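Local coordinates for protein exodeoxyribonuclease III (Methanosarcina mazei, PDB 5J8N) that probably acts as a magnesium-dependent DNA repair nuclease of the AP/ExoA family, cutting at abasic sites and trimming 3' ends of duplex DNA, at residues Cys149-Thr154 against Arg220-Phe225. The protein carries 3 engineered substitutions. Residues are numbered along the deposited sequence; the frame is centred on the assembly and turned at random.
Sequences CGDVNT and RLDYVF
Val-152 and Tyr-223 meet at about a right angle: methyl CG2 of Val-152 sits 3.4 Å from ring atom CD1 of Tyr-223, approaching the ring obliquely. The same methyl lies in the ring plane of Phe-225, at its edge, 3.6 Å from CE2. With CG anti to its own carbonyl carbon (chi1 -58°), the Tyr-223 ring reaches past Val-152 toward Thr-154, and its hydroxyl donates a 2.8 Å bond from OH to Thr-154 O, tilted 21° from that carbonyl's plane. The phenol thus ties down the Thr-154 end of the segment 149-154, while the guanidinium of Arg-220, bridged to Asp-160 and Asp-191, lies with one face against Tyr-223 CE2. Gly-150 and Tyr-223 form an antiparallel hydrogen-bonded pair with two backbone bonds, and past the corner Val-152 N gives a further bond to Leu-221 O at 2.8 Å. Gly-150, where the chain turns that corner, has a positive phi, a backbone shape that suits glycine. On the other face of the sheet the carboxylates of Asp-151 and Asp-222 are inclined by 48°, their OD1 atoms 4.0 Å apart. Asp-222 OD1 rests 3.3 Å from Asp-151 CB, and its OD2 is taken by Ser-204 and His-248; Asp-151 OD2 accepts from Asn-10, and its OD1 weakly from Asn-153 N. Leu-221 flanks Asp-151, pointing the same way, and sends CD2 against the backbone of Thr-154. The Gly-Asp-Val-Asn sequence following strand 146-149, set beside the Asp-222 and His-248 pair, is characteristic of the active site of the DNase I-like exonuclease III fold, where Asp-151 is the predicted proton donor or acceptor, Asn-153 the predicted transition-state stabiliser, and Asp-222 is predicted to be important for activity.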
loop_
_atom_site.group_PDB
_atom_site.type_symbol
_atom_site.label_atom_id
_atom_site.label_comp_id
_atom_site.label_asym_id
_atom_site.label_seq_id
_atom_site.Cartn_x
_atom_site.Cartn_y
_atom_site.Cartn_z
ATOM N N CYS A 149 2.429 3.791 2.013
ATOM C CA CYS A 149 1.652 3.303 0.850
ATOM C C CYS A 149 1.214 1.885 1.124
ATOM O O CYS A 149 1.898 1.080 1.797
ATOM C CB CYS A 149 2.470 3.348 -0.436
ATOM S SG CYS A 149 4.013 2.398 -0.460
ATOM N N GLY A 150 0.108 1.537 0.470
ATOM C CA GLY A 150 -0.265 0.133 0.441
ATOM C C GLY A 150 -1.752 -0.036 0.417
ATOM O O GLY A 150 -2.540 0.865 0.073
ATOM N N ASP A 151 -2.138 -1.272 0.725
ATOM C CA ASP A 151 -3.512 -1.745 0.630
ATOM C C ASP A 151 -4.096 -1.658 2.010
ATOM O O ASP A 151 -3.751 -2.473 2.883
ATOM C CB ASP A 151 -3.481 -3.159 0.082
ATOM C CG ASP A 151 -4.803 -3.824 0.040
ATOM O OD1 ASP A 151 -5.837 -3.211 0.344
ATOM O OD2 ASP A 151 -4.820 -5.039 -0.322
ATOM N N VAL A 152 -4.952 -0.660 2.202
ATOM C CA VAL A 152 -5.573 -0.417 3.508
ATOM C C VAL A 152 -6.732 -1.399 3.708
ATOM O O VAL A 152 -7.202 -1.585 4.836
ATOM C CB VAL A 152 -6.023 1.059 3.532
ATOM C CG1 VAL A 152 -6.815 1.409 4.795
ATOM C CG2 VAL A 152 -4.786 1.954 3.399
ATOM N N ASN A 153 -7.249 -1.999 2.625
ATOM C CA ASN A 153 -8.382 -2.932 2.720
ATOM C C ASN A 153 -9.640 -2.286 3.294
ATOM O O ASN A 153 -10.535 -2.997 3.774
ATOM C CB ASN A 153 -8.007 -4.222 3.495
ATOM C CG ASN A 153 -7.600 -5.343 2.568
ATOM O OD1 ASN A 153 -8.320 -5.650 1.620
ATOM N ND2 ASN A 153 -6.402 -5.896 2.773
ATOM N N THR A 154 -9.745 -0.953 3.124
ATOM C CA THR A 154 -10.945 -0.200 3.489
ATOM C C THR A 154 -11.145 0.928 2.506
ATOM O O THR A 154 -10.141 1.557 2.102
ATOM C CB THR A 154 -10.807 0.402 4.941
ATOM O OG1 THR A 154 -10.653 -0.675 5.877
ATOM C CG2 THR A 154 -12.051 1.194 5.349
ATOM N N ARG A 220 -11.839 1.865 -3.810
ATOM C CA ARG A 220 -10.491 2.413 -3.615
ATOM C C ARG A 220 -9.963 1.903 -2.281
ATOM O O ARG A 220 -10.352 2.387 -1.207
ATOM C CB ARG A 220 -10.517 3.941 -3.660
ATOM C CG ARG A 220 -9.111 4.505 -3.844
ATOM C CD ARG A 220 -9.143 6.021 -4.189
ATOM N NE ARG A 220 -9.722 6.811 -3.077
ATOM C CZ ARG A 220 -9.019 7.533 -2.193
ATOM N NH1 ARG A 220 -9.659 8.204 -1.215
ATOM N NH2 ARG A 220 -7.690 7.659 -2.274
ATOM N N LEU A 221 -9.136 0.866 -2.364
ATOM C CA LEU A 221 -8.529 0.211 -1.194
ATOM C C LEU A 221 -7.076 0.571 -1.007
ATOM O O LEU A 221 -6.510 0.278 0.048
ATOM C CB LEU A 221 -8.609 -1.319 -1.333
ATOM C CG LEU A 221 -10.038 -1.854 -1.558
ATOM C CD1 LEU A 221 -10.010 -3.362 -1.640
ATOM C CD2 LEU A 221 -10.949 -1.426 -0.379
ATOM N N ASP A 222 -6.465 1.150 -2.055
ATOM C CA ASP A 222 -5.017 1.390 -2.066
ATOM C C ASP A 222 -4.784 2.867 -2.044
ATOM O O ASP A 222 -5.430 3.627 -2.785
ATOM C CB ASP A 222 -4.398 0.751 -3.325
ATOM C CG ASP A 222 -4.685 -0.713 -3.356
ATOM O OD1 ASP A 222 -3.951 -1.478 -2.680
ATOM O OD2 ASP A 222 -5.686 -1.107 -3.992
ATOM N N TYR A 223 -3.812 3.300 -1.226
ATOM C CA TYR A 223 -3.609 4.716 -0.932
ATOM C C TYR A 223 -2.124 5.023 -0.797
ATOM O O TYR A 223 -1.321 4.118 -0.515
ATOM C CB TYR A 223 -4.264 5.079 0.404
ATOM C CG TYR A 223 -5.744 4.828 0.556
ATOM C CD1 TYR A 223 -6.239 3.535 0.759
ATOM C CD2 TYR A 223 -6.640 5.901 0.608
ATOM C CE1 TYR A 223 -7.595 3.296 0.937
ATOM C CE2 TYR A 223 -8.029 5.680 0.775
ATOM C CZ TYR A 223 -8.463 4.366 0.978
ATOM O OH TYR A 223 -9.811 4.177 1.210
ATOM N N VAL A 224 -1.794 6.288 -0.959
ATOM C CA VAL A 224 -0.510 6.754 -0.427
ATOM C C VAL A 224 -0.838 7.918 0.467
ATOM O O VAL A 224 -1.430 8.926 0.050
ATOM C CB VAL A 224 0.537 7.146 -1.499
ATOM C CG1 VAL A 224 1.869 7.435 -0.823
ATOM C CG2 VAL A 224 0.698 6.041 -2.564
ATOM N N PHE A 225 -0.475 7.819 1.740
ATOM C CA PHE A 225 -0.643 8.880 2.720
ATOM C C PHE A 225 0.660 9.586 2.958
ATOM O O PHE A 225 1.736 8.968 2.846
ATOM C CB PHE A 225 -1.141 8.327 4.050
ATOM C CG PHE A 225 -2.368 7.471 3.928
ATOM C CD1 PHE A 225 -3.632 8.064 3.809
ATOM C CD2 PHE A 225 -2.249 6.118 3.915
ATOM C CE1 PHE A 225 -4.787 7.251 3.704
ATOM C CE2 PHE A 225 -3.390 5.291 3.815
ATOM C CZ PHE A 225 -4.660 5.883 3.682
#